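5-formyltetrahydrofolate cyclo-ligase family protein (Bacillus anthracis, PDB 2JCB) probably catalyses the ATP-dependent, magnesium-dependent cyclisation of 5-formyltetrahydrofolate to 5,10-methenyltetrahydrofolate, a step of folate metabolism. Local coordinates at residues L14-R17 and K18-I21; L27-E30 and R31-T34; P69-E72 and K73-E77; K85-E89 and T90-S94. All blocks are in the same frame, centred on the assembly; numbering follows the deposited sequence.

Contact 1: L14-R17 and K18-I21. With ADP (adenosine-5'-diphosphate), chain C.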
loop_
_atom_site.group_PDB
_atom_site.type_symbol
_atom_site.label_atom_id
_atom_site.label_comp_id
_atom_site.label_asym_id
_atom_site.label_seq_id
_atom_site.Cartn_x
_atom_site.Cartn_y
_atom_site.Cartn_z
ATOM N N LEU A 14 -2.631 -0.452 18.225
ATOM C CA LEU A 14 -1.510 -1.381 18.387
ATOM C C LEU A 14 -2.032 -2.802 18.454
ATOM O O LEU A 14 -1.497 -3.669 17.806
ATOM C CB LEU A 14 -0.754 -1.108 19.691
ATOM C CG LEU A 14 0.104 0.142 19.821
ATOM C CD1 LEU A 14 0.986 -0.002 21.075
ATOM C CD2 LEU A 14 0.900 0.391 18.526
ATOM N N ARG A 15 -3.047 -3.018 19.282
ATOM C CA ARG A 15 -3.765 -4.296 19.377
ATOM C C ARG A 15 -4.248 -4.829 18.023
ATOM O O ARG A 15 -4.077 -6.018 17.709
ATOM C CB ARG A 15 -4.948 -4.149 20.356
ATOM C CG ARG A 15 -5.576 -5.439 20.903
ATOM C CD ARG A 15 -7.022 -5.202 21.460
ATOM N NE ARG A 15 -7.912 -4.909 20.320
ATOM C CZ ARG A 15 -8.736 -5.779 19.730
ATOM N NH1 ARG A 15 -8.847 -7.028 20.182
ATOM N NH2 ARG A 15 -9.465 -5.389 18.681
ATOM N N LEU A 16 -4.849 -3.968 17.205
ATOM C CA LEU A 16 -5.368 -4.434 15.935
ATOM C C LEU A 16 -4.208 -4.677 14.967
ATOM O O LEU A 16 -4.194 -5.687 14.266
ATOM C CB LEU A 16 -6.382 -3.459 15.327
ATOM C CG LEU A 16 -7.825 -3.630 15.791
ATOM C CD1 LEU A 16 -8.646 -2.395 15.405
ATOM C CD2 LEU A 16 -8.433 -4.933 15.208
ATOM N N ARG A 17 -3.226 -3.777 14.994
ATOM C CA ARG A 17 -2.012 -3.889 14.128
ATOM C C ARG A 17 -1.305 -5.216 14.456
ATOM O O ARG A 17 -1.056 -6.019 13.574
ATOM C CB ARG A 17 -1.069 -2.706 14.348
ATOM C CG ARG A 17 -0.109 -2.421 13.177
ATOM C CD ARG A 17 0.802 -1.198 13.508
ATOM N NE ARG A 17 0.135 0.083 13.224
ATOM C CZ ARG A 17 0.044 1.143 14.020
ATOM N NH1 ARG A 17 0.614 1.186 15.239
ATOM N NH2 ARG A 17 -0.602 2.215 13.570
ATOM N N LYS A 18 -1.043 -5.437 15.740
ATOM C CA LYS A 18 -0.443 -6.697 16.236
ATOM C C LYS A 18 -1.212 -7.957 15.766
ATOM O O LYS A 18 -0.627 -8.867 15.158
ATOM C CB LYS A 18 -0.320 -6.646 17.771
ATOM C CG LYS A 18 0.546 -7.721 18.465
ATOM C CD LYS A 18 0.492 -7.609 20.010
ATOM C CE LYS A 18 1.163 -8.804 20.730
ATOM N NZ LYS A 18 0.587 -9.114 22.090
ATOM N N GLN A 19 -2.516 -7.973 16.020
ATOM C CA GLN A 19 -3.375 -9.126 15.689
ATOM C C GLN A 19 -3.399 -9.491 14.207
ATOM O O GLN A 19 -3.309 -10.670 13.849
ATOM C CB GLN A 19 -4.786 -8.932 16.299
ATOM C CG GLN A 19 -5.945 -9.702 15.631
ATOM C CD GLN A 19 -7.318 -9.194 16.083
ATOM O OE1 GLN A 19 -8.087 -8.609 15.309
ATOM N NE2 GLN A 19 -7.615 -9.407 17.342
ATOM N N ILE A 20 -3.523 -8.489 13.325
ATOM C CA ILE A 20 -3.579 -8.724 11.898
ATOM C C ILE A 20 -2.216 -9.141 11.333
ATOM O O ILE A 20 -2.155 -10.031 10.508
ATOM C CB ILE A 20 -4.152 -7.501 11.122
ATOM C CG1 ILE A 20 -5.608 -7.222 11.467
ATOM C CG2 ILE A 20 -4.146 -7.779 9.682
ATOM C CD1 ILE A 20 -6.503 -8.362 11.073
ATOM N N ILE A 21 -1.145 -8.519 11.805
ATOM C CA ILE A 21 0.235 -8.899 11.440
ATOM C C ILE A 21 0.560 -10.348 11.807
ATOM O O ILE A 21 1.146 -11.077 11.032
ATOM C CB ILE A 21 1.283 -7.855 11.984
ATOM C CG1 ILE A 21 1.128 -6.554 11.181
ATOM C CG2 ILE A 21 2.768 -8.419 11.873
ATOM C CD1 ILE A 21 1.985 -5.353 11.632
HETATM P PB ADP C . -0.582 4.508 10.760
HETATM O O1B ADP C . 0.729 4.160 10.060
HETATM O O2B ADP C . -1.324 3.285 11.154
HETATM O O3B ADP C . -1.295 5.528 9.897
HETATM P PA ADP C . -0.858 6.434 12.942
HETATM O O1A ADP C . -2.205 6.800 12.375
HETATM O O2A ADP C . -0.818 6.147 14.358
HETATM O O3A ADP C . -0.149 5.223 12.127
HETATM O "O5'" ADP C . 0.112 7.711 12.735
HETATM C "C5'" ADP C . 1.395 7.620 13.391
HETATM C "C4'" ADP C . 1.877 8.979 13.837
HETATM O "O4'" ADP C . 1.852 9.840 12.710
HETATM C "C3'" ADP C . 0.925 9.544 14.885
HETATM O "O3'" ADP C . 1.700 9.842 16.029
HETATM C "C2'" ADP C . 0.340 10.786 14.243
HETATM O "O2'" ADP C . 0.383 11.885 15.107
HETATM C "C1'" ADP C . 1.253 11.084 13.067
HETATM N N9 ADP C . 0.567 11.712 11.907
HETATM C C8 ADP C . -0.225 11.081 11.021
HETATM N N7 ADP C . -0.648 11.944 10.066
HETATM C C5 ADP C . -0.138 13.151 10.322
HETATM C C6 ADP C . -0.185 14.489 9.673
HETATM N N6 ADP C . -0.905 14.698 8.553
HETATM N N1 ADP C . 0.546 15.468 10.210
HETATM C C2 ADP C . 1.264 15.285 11.336
HETATM N N3 ADP C . 1.367 14.094 11.960
HETATM C C4 ADP C . 0.712 12.992 11.509
#

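Contact 2: L27-E30 and R31-T34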
loop_
_atom_site.group_PDB
_atom_site.type_symbol
_atom_site.label_atom_id
_atom_site.label_comp_id
_atom_site.label_asym_id
_atom_site.label_seq_id
_atom_site.Cartn_x
_atom_site.Cartn_y
_atom_site.Cartn_z
ATOM N N LEU A 27 -0.032 -17.074 7.704
ATOM C CA LEU A 27 -0.529 -17.549 6.408
ATOM C C LEU A 27 0.367 -18.632 5.833
ATOM O O LEU A 27 1.573 -18.427 5.721
ATOM C CB LEU A 27 -0.609 -16.434 5.372
ATOM C CG LEU A 27 -1.845 -15.584 5.213
ATOM C CD1 LEU A 27 -1.624 -14.737 3.924
ATOM C CD2 LEU A 27 -3.125 -16.423 5.192
ATOM N N SER A 28 -0.216 -19.750 5.422
ATOM C CA SER A 28 0.568 -20.734 4.668
ATOM C C SER A 28 1.088 -20.115 3.347
ATOM O O SER A 28 0.528 -19.156 2.787
ATOM C CB SER A 28 -0.266 -21.977 4.347
ATOM O OG SER A 28 -1.345 -21.662 3.478
ATOM N N LYS A 29 2.127 -20.758 2.802
ATOM C CA LYS A 29 2.699 -20.345 1.514
ATOM C C LYS A 29 1.642 -20.459 0.399
ATOM O O LYS A 29 1.536 -19.593 -0.426
ATOM C CB LYS A 29 3.927 -21.254 1.207
ATOM C CG LYS A 29 4.515 -20.987 -0.180
ATOM C CD LYS A 29 5.142 -19.609 -0.278
ATOM C CE LYS A 29 5.508 -19.263 -1.705
ATOM N NZ LYS A 29 6.069 -17.843 -1.936
ATOM N N GLU A 30 0.875 -21.559 0.404
ATOM C CA GLU A 30 -0.243 -21.755 -0.527
ATOM C C GLU A 30 -1.278 -20.624 -0.503
ATOM O O GLU A 30 -1.639 -20.087 -1.575
ATOM C CB GLU A 30 -0.950 -23.107 -0.261
ATOM C CG GLU A 30 -1.986 -23.425 -1.328
ATOM C CD GLU A 30 -3.312 -22.674 -1.129
ATOM O OE1 GLU A 30 -3.714 -22.490 0.033
ATOM O OE2 GLU A 30 -3.951 -22.268 -2.123
ATOM N N ARG A 31 -1.694 -20.211 0.692
ATOM C CA ARG A 31 -2.647 -19.082 0.836
ATOM C C ARG A 31 -2.034 -17.753 0.353
ATOM O O ARG A 31 -2.630 -17.007 -0.425
ATOM C CB ARG A 31 -3.131 -18.948 2.293
ATOM C CG ARG A 31 -4.186 -19.926 2.749
ATOM C CD ARG A 31 -5.537 -19.718 2.068
ATOM N NE ARG A 31 -5.562 -20.413 0.776
ATOM C CZ ARG A 31 -6.556 -20.354 -0.111
ATOM N NH1 ARG A 31 -6.463 -21.029 -1.260
ATOM N NH2 ARG A 31 -7.642 -19.638 0.154
ATOM N N TYR A 32 -0.830 -17.431 0.816
ATOM C CA TYR A 32 -0.103 -16.257 0.275
ATOM C C TYR A 32 -0.082 -16.235 -1.243
ATOM O O TYR A 32 -0.398 -15.194 -1.836
ATOM C CB TYR A 32 1.327 -16.267 0.848
ATOM C CG TYR A 32 2.220 -15.271 0.229
ATOM C CD1 TYR A 32 2.150 -13.922 0.579
ATOM C CD2 TYR A 32 3.191 -15.692 -0.675
ATOM C CE1 TYR A 32 2.982 -13.005 -0.036
ATOM C CE2 TYR A 32 4.020 -14.792 -1.285
ATOM C CZ TYR A 32 3.926 -13.457 -0.942
ATOM O OH TYR A 32 4.799 -12.638 -1.566
ATOM N N THR A 33 0.307 -17.353 -1.863
ATOM C CA THR A 33 0.498 -17.395 -3.309
ATOM C C THR A 33 -0.855 -17.266 -4.015
ATOM O O THR A 33 -1.012 -16.413 -4.887
ATOM C CB THR A 33 1.204 -18.659 -3.741
ATOM O OG1 THR A 33 2.492 -18.748 -3.111
ATOM C CG2 THR A 33 1.356 -18.739 -5.274
ATOM N N THR A 34 -1.800 -18.125 -3.642
ATOM C CA THR A 34 -3.133 -18.150 -4.311
ATOM C C THR A 34 -3.907 -16.838 -4.147
ATOM O O THR A 34 -4.362 -16.239 -5.147
ATOM C CB THR A 34 -3.980 -19.353 -3.801
ATOM O OG1 THR A 34 -3.263 -20.574 -3.998
ATOM C CG2 THR A 34 -5.302 -19.458 -4.574
HETATM O O HOH W 1 4.385 -17.108 -3.825
#

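Contact 3: P69-E72 and K73-E77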
loop_
_atom_site.group_PDB
_atom_site.type_symbol
_atom_site.label_atom_id
_atom_site.label_comp_id
_atom_site.label_asym_id
_atom_site.label_seq_id
_atom_site.Cartn_x
_atom_site.Cartn_y
_atom_site.Cartn_z
ATOM N N PRO A 69 4.876 -8.960 -8.758
ATOM C CA PRO A 69 4.229 -9.215 -10.041
ATOM C C PRO A 69 3.519 -7.983 -10.613
ATOM O O PRO A 69 3.473 -7.846 -11.835
ATOM C CB PRO A 69 3.236 -10.324 -9.736
ATOM C CG PRO A 69 3.763 -11.006 -8.525
ATOM C CD PRO A 69 4.425 -9.902 -7.731
ATOM N N ILE A 70 3.072 -7.081 -9.752
ATOM C CA ILE A 70 2.337 -5.894 -10.200
ATOM C C ILE A 70 3.287 -4.963 -10.907
ATOM O O ILE A 70 2.990 -4.449 -11.962
ATOM C CB ILE A 70 1.660 -5.117 -9.046
ATOM C CG1 ILE A 70 0.720 -6.068 -8.247
ATOM C CG2 ILE A 70 0.901 -3.899 -9.658
ATOM C CD1 ILE A 70 0.181 -5.478 -6.878
ATOM N N ILE A 71 4.435 -4.714 -10.290
ATOM C CA ILE A 71 5.458 -3.905 -10.954
ATOM C C ILE A 71 5.857 -4.481 -12.330
ATOM O O ILE A 71 5.989 -3.752 -13.332
ATOM C CB ILE A 71 6.689 -3.741 -10.030
ATOM C CG1 ILE A 71 6.262 -2.943 -8.796
ATOM C CG2 ILE A 71 7.830 -3.032 -10.828
ATOM C CD1 ILE A 71 7.281 -3.055 -7.635
ATOM N N GLU A 72 6.043 -5.792 -12.411
ATOM C CA GLU A 72 6.381 -6.426 -13.665
ATOM C C GLU A 72 5.333 -6.232 -14.777
ATOM O O GLU A 72 5.690 -5.949 -15.932
ATOM C CB GLU A 72 6.661 -7.888 -13.382
ATOM C CG GLU A 72 7.938 -8.033 -12.511
ATOM C CD GLU A 72 8.251 -9.455 -12.237
ATOM O OE1 GLU A 72 7.348 -10.173 -11.739
ATOM O OE2 GLU A 72 9.390 -9.863 -12.545
ATOM N N LYS A 73 4.063 -6.335 -14.373
ATOM C CA LYS A 73 2.910 -6.154 -15.283
ATOM C C LYS A 73 2.868 -4.707 -15.757
ATOM O O LYS A 73 2.703 -4.452 -16.928
ATOM C CB LYS A 73 1.603 -6.453 -14.518
ATOM C CG LYS A 73 0.305 -6.520 -15.379
ATOM C CD LYS A 73 0.325 -7.673 -16.311
ATOM C CE LYS A 73 -1.078 -8.076 -16.725
ATOM N NZ LYS A 73 -0.960 -9.423 -17.381
ATOM N N ALA A 74 2.991 -3.759 -14.831
ATOM C CA ALA A 74 3.031 -2.347 -15.186
ATOM C C ALA A 74 4.132 -2.055 -16.210
ATOM O O ALA A 74 3.897 -1.408 -17.265
ATOM C CB ALA A 74 3.148 -1.446 -13.911
ATOM N N TRP A 75 5.346 -2.553 -15.934
ATOM C CA TRP A 75 6.446 -2.406 -16.896
ATOM C C TRP A 75 6.082 -2.984 -18.264
ATOM O O TRP A 75 6.309 -2.350 -19.286
ATOM C CB TRP A 75 7.724 -3.048 -16.411
ATOM C CG TRP A 75 8.409 -2.296 -15.306
ATOM C CD1 TRP A 75 8.342 -0.959 -15.049
ATOM C CD2 TRP A 75 9.317 -2.849 -14.349
ATOM N NE1 TRP A 75 9.140 -0.647 -13.982
ATOM C CE2 TRP A 75 9.762 -1.788 -13.537
ATOM C CE3 TRP A 75 9.820 -4.140 -14.121
ATOM C CZ2 TRP A 75 10.668 -1.976 -12.475
ATOM C CZ3 TRP A 75 10.706 -4.329 -13.059
ATOM C CH2 TRP A 75 11.123 -3.253 -12.255
ATOM N N LYS A 76 5.474 -4.172 -18.253
ATOM C CA LYS A 76 5.091 -4.850 -19.485
ATOM C C LYS A 76 4.082 -4.037 -20.314
ATOM O O LYS A 76 4.155 -4.016 -21.551
ATOM C CB LYS A 76 4.533 -6.225 -19.159
ATOM C CG LYS A 76 4.466 -7.153 -20.361
ATOM C CD LYS A 76 3.467 -8.251 -20.093
ATOM C CE LYS A 76 3.422 -9.207 -21.292
ATOM N NZ LYS A 76 2.403 -10.268 -21.039
ATOM N N GLU A 77 3.179 -3.364 -19.608
ATOM C CA GLU A 77 2.115 -2.535 -20.175
ATOM C C GLU A 77 2.577 -1.112 -20.550
ATOM O O GLU A 77 1.790 -0.305 -21.050
ATOM C CB GLU A 77 0.902 -2.543 -19.216
ATOM C CG GLU A 77 0.309 -3.947 -19.155
ATOM C CD GLU A 77 -0.979 -4.078 -18.416
ATOM O OE1 GLU A 77 -1.281 -3.229 -17.576
ATOM O OE2 GLU A 77 -1.685 -5.085 -18.642
#

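Contact 4: K85-E89 and T90-S94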
loop_
_atom_site.group_PDB
_atom_site.type_symbol
_atom_site.label_atom_id
_atom_site.label_comp_id
_atom_site.label_asym_id
_atom_site.label_seq_id
_atom_site.Cartn_x
_atom_site.Cartn_y
_atom_site.Cartn_z
ATOM N N LYS A 85 10.833 6.359 -1.295
ATOM C CA LYS A 85 11.939 6.443 -0.353
ATOM C C LYS A 85 11.448 7.285 0.834
ATOM O O LYS A 85 11.092 8.461 0.680
ATOM C CB LYS A 85 13.190 7.058 -0.998
ATOM C CG LYS A 85 14.374 7.152 -0.007
ATOM C CD LYS A 85 15.720 7.360 -0.687
ATOM C CE LYS A 85 16.883 7.426 0.352
ATOM N NZ LYS A 85 17.138 6.141 1.132
ATOM N N CYS A 86 11.483 6.697 2.022
ATOM C CA CYS A 86 10.994 7.375 3.209
ATOM C C CYS A 86 12.085 8.169 3.880
ATOM O O CYS A 86 13.232 7.718 4.002
ATOM C CB CYS A 86 10.387 6.377 4.200
ATOM S SG CYS A 86 8.979 5.503 3.563
ATOM N N ASN A 87 11.740 9.382 4.268
ATOM C CA ASN A 87 12.620 10.161 5.114
ATOM C C ASN A 87 12.063 10.075 6.543
ATOM O O ASN A 87 10.996 10.611 6.856
ATOM C CB ASN A 87 12.741 11.596 4.585
ATOM C CG ASN A 87 13.661 12.469 5.436
ATOM O OD1 ASN A 87 13.865 12.214 6.625
ATOM N ND2 ASN A 87 14.190 13.530 4.836
ATOM N N LYS A 88 12.782 9.362 7.396
ATOM C CA LYS A 88 12.319 9.097 8.750
ATOM C C LYS A 88 12.261 10.354 9.618
ATOM O O LYS A 88 11.439 10.436 10.534
ATOM C CB LYS A 88 13.173 8.001 9.387
ATOM C CG LYS A 88 13.193 6.718 8.527
ATOM C CD LYS A 88 13.671 5.484 9.301
ATOM C CE LYS A 88 12.591 4.975 10.255
ATOM N NZ LYS A 88 12.561 5.772 11.535
ATOM N N GLU A 89 13.113 11.333 9.313
ATOM C CA GLU A 89 13.156 12.580 10.064
ATOM C C GLU A 89 11.922 13.438 9.853
ATOM O O GLU A 89 11.347 13.947 10.815
ATOM C CB GLU A 89 14.394 13.397 9.696
ATOM C CG GLU A 89 15.690 12.788 10.139
ATOM C CD GLU A 89 16.765 13.835 10.359
ATOM O OE1 GLU A 89 16.499 14.844 11.067
ATOM O OE2 GLU A 89 17.881 13.641 9.829
ATOM N N THR A 90 11.545 13.614 8.589
ATOM C CA THR A 90 10.440 14.489 8.218
ATOM C C THR A 90 9.154 13.690 8.006
ATOM O O THR A 90 8.074 14.273 7.815
ATOM C CB THR A 90 10.771 15.309 6.938
ATOM O OG1 THR A 90 11.081 14.410 5.867
ATOM C CG2 THR A 90 11.950 16.257 7.174
ATOM N N ARG A 91 9.274 12.356 8.028
ATOM C CA ARG A 91 8.133 11.474 7.743
ATOM C C ARG A 91 7.499 11.758 6.380
ATOM O O ARG A 91 6.286 11.645 6.193
ATOM C CB ARG A 91 7.107 11.506 8.887
ATOM C CG ARG A 91 7.118 10.228 9.696
ATOM C CD ARG A 91 8.033 10.375 10.882
ATOM N NE ARG A 91 8.062 9.184 11.726
ATOM C CZ ARG A 91 7.059 8.781 12.508
ATOM N NH1 ARG A 91 5.901 9.442 12.575
ATOM N NH2 ARG A 91 7.218 7.697 13.247
ATOM N N THR A 92 8.337 12.125 5.414
ATOM C CA THR A 92 7.864 12.378 4.067
ATOM C C THR A 92 8.315 11.219 3.186
ATOM O O THR A 92 9.190 10.468 3.590
ATOM C CB THR A 92 8.394 13.728 3.543
ATOM O OG1 THR A 92 9.818 13.714 3.581
ATOM C CG2 THR A 92 7.899 14.877 4.424
ATOM N N MET A 93 7.687 11.062 2.015
ATOM C CA MET A 93 8.045 10.064 1.009
ATOM C C MET A 93 8.382 10.707 -0.325
ATOM O O MET A 93 7.701 11.631 -0.777
ATOM C CB MET A 93 6.897 9.077 0.809
ATOM C CG MET A 93 6.627 8.198 2.005
ATOM S SD MET A 93 5.463 6.873 1.661
ATOM C CE MET A 93 3.886 7.760 1.449
ATOM N N SER A 94 9.432 10.214 -0.951
ATOM C CA SER A 94 9.816 10.662 -2.268
ATOM C C SER A 94 9.506 9.499 -3.185
ATOM O O SER A 94 10.232 8.492 -3.190
ATOM C CB SER A 94 11.307 10.953 -2.308
ATOM O OG SER A 94 11.754 11.304 -3.610
#

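Contact 1: L14-R17 and K18-I21
Arg17 and Ile21 stand one turn apart on the helix of residues 6-26, and their side chains run alongside each other. The contact spans about two turns of regular alpha-helix, one of whose residues is an ADP-binding arginine.

The backbone bonds are the i to i+4 set. Lys18 N donates to Leu14 O at 2.8 Å, and Ile21 N donates to Arg17 O at 3.1 Å. Gln19 N and Ile20 N bind Arg15 O and Leu16 O in the same way.

Apolar contacts lie beside these bonds. Ile21 turns its CG1 branch back toward the previous turn, and its CD1 comes 3.9 Å from Arg17 CG. Ile21 also touches Val135 and Tyr146, while Leu16 and Arg17 pack on Ile144 of strand 143-144.

On the exposed side Arg15 and Gln19 point the same way. Their guanidinium and amide planes are 84° apart, with Arg15 NH1 3.9 Å from Gln19 NE2. Two donors face each other here, and no hydrogen bond joins them. The Leu16 methyl CD2 lies 3.7 Å from the amide oxygen Gln19 OE1.

The ligand contact belongs to Arg17. Its chain leaves the helix extended and bends at chi3 (-83°), which turns the guanidinium to the diphosphate. NE is held by the carbonyl oxygen of Gly145, which helps fix the rotation of the group. Lys13 and Arg10 also bind ADP, so several positive groups probably balance the phosphate charge. At the edge of the guanidinium, Arg17 NH2 donates to ADP O2B at 2.7 Å with an N-H...O angle of 143°.

Contact 2: L27-E30 and R31-T34
The guanidinium of Arg31 and the carboxylate of Glu30 meet edge to edge, their planes 27° apart. Arg31 grips side-on: NE donates to Glu30 OE1 at 2.9 Å, and NH1 donates to Glu30 OE2 at 2.9 Å. OE2 uses its syn lone pair for NH1, and OE1 is also met on its syn side. The second flat group is the Tyr32 ring. Lys29 NZ lies at its edge, near the ring plane and 3.7 Å from CE2, so this is not a cation-pi contact over a face. The Tyr32 side chain also touches Asn66 and Tyr167.

The contact forms the start of the helix of residues 29-44. Ser28 is the N-cap. With chi1 at 65° its OG turns back over the first turn and accepts from Arg31 N at 3.2 Å. Tyr32 N donates to Ser28 O, opening the helical bond pattern. Just before the cap, Leu27 lies across Arg31, with CD2 3.8 Å from Arg31 CB, and also packs on Asn63 and Tyr167.

Two threonines follow. Thr34 OG1 lies 2.6 Å from Glu30 OE2 and is also close to Glu30 O. Thr33 OG1 is near Lys29 O, and a water joins it to Lys29 NZ, accepting from the lysine at 2.6 Å.

The two nitrogens thus fix the rotation of the Glu30 carboxylate, and a hydroxyl lies beside one of its oxygens. Negative charge in the first turn probably also suits the positive end of the helix dipole, alongside the serine cap.

Contact 3: P69-E72 and K73-E77
Ile71 O takes the backbone N-H of Trp75 at 2.9 Å, with an N-H...O angle of 172°. The same oxygen lies over one face of the indole, 3.4 Å from Trp75 CG. Ala74 N donates to Ile70 O at 3.0 Å, and Lys73 N and Lys76 N continue the i to i+4 pattern. These residues make up nearly all of the helix of residues 68-76, which links strands 54-56 and 80-87 in a beta-alpha-beta unit.

The main side-chain contact is Ile71 with Trp75. Both point the same way from the helix. Ile71 puts CG2 over the six-membered ring, 3.5 Å from its centroid and 12° off the normal, a CH-pi contact. Trp75 chi1 of -73° swings the indole back along the helix, above this methyl.

Both residues touch Val81 of the neighbouring strand and Phe101. Ile70 and Ala74 pack on Trp49, and Ala74 touches Val81 as well. Ile70 also reaches the helix of residues 29-44.

The indole is thus held by unlike contacts: a methyl on one face, the Phe101 ring, and a hydrogen bond at NE1. That bond, from NE1 to Ile98 O, satisfies the ring's one polar atom and probably limits its rotation.

Contact 4: K85-E89 and T90-S94
Asn87 chi1 of -180° and Thr90 chi1 of 58° bring the Asn87 amide over the bend, where it crosses the Thr90 side chain. The bend closes the beta hairpin of strands 80-87 and 92-98. Asn87 OD1 accepts from Glu89 N at 2.9 Å, which makes an Asx turn. A weaker bond comes to the same oxygen from Thr90 N. Thr90 OG1 sits 3.3 Å from Asn87 CG but is not hydrogen-bonded to the amide. It pairs instead with Thr92 OG1 at 2.7 Å, and either hydroxyl could be the donor.

Arg91 and Thr92 both face Asn87, a G1 beta bulge. Arg91 has positive phi (56°), as the first bulge position requires. Asn87 O receives weak bonds from Arg91 N and Thr92 N, while Asn87 N makes a straight bond to Thr92 O. Arg91 lays its CD 3.4 Å from Lys88 O. The nearest atoms of its side chain and the bound ADP are about 4 Å apart, with Arg153 of the ADP pocket close by.

Beyond the bulge the strands pair regularly. Lys85 and Ser94 form a hydrogen-bonded pair with two bonds, and Lys85 O also receives a CA-H...O contact from Met93. Ser94 OG binds Glu121 on the next strand.

Cys86 and Met93 form a non-hydrogen-bonded pair on the other face of the sheet. There they meet the helix of residues 150-154, Cys86 at Tyr150 and Met93 at Tyr151 and Tyr154. Between the two side chains, Cys86 SG rests 3.9 Å from Met93 CG.

How the contacts relate
All four contacts are local, but they differ in place and chemistry. Contacts 1 and 3 are partly buried helix turns; contacts 2 and 4 lie at the surface. Contacts 1 and 2 sit on successive helices, with nearest atoms about 7 Å apart. Contact 3 lies across the chain centre from contact 1 and leads into the strand where contact 4 begins. Contact 3 also packs on the helix that contact 2 begins. Apolar and aromatic packing governs contact 3, whereas charge pairing and capping govern contact 2. Contact 1 turns one arginine to the ADP phosphate. Contact 4, whose centre is about 24 Å from that of contact 1, shapes a hairpin bend near the same nucleotide.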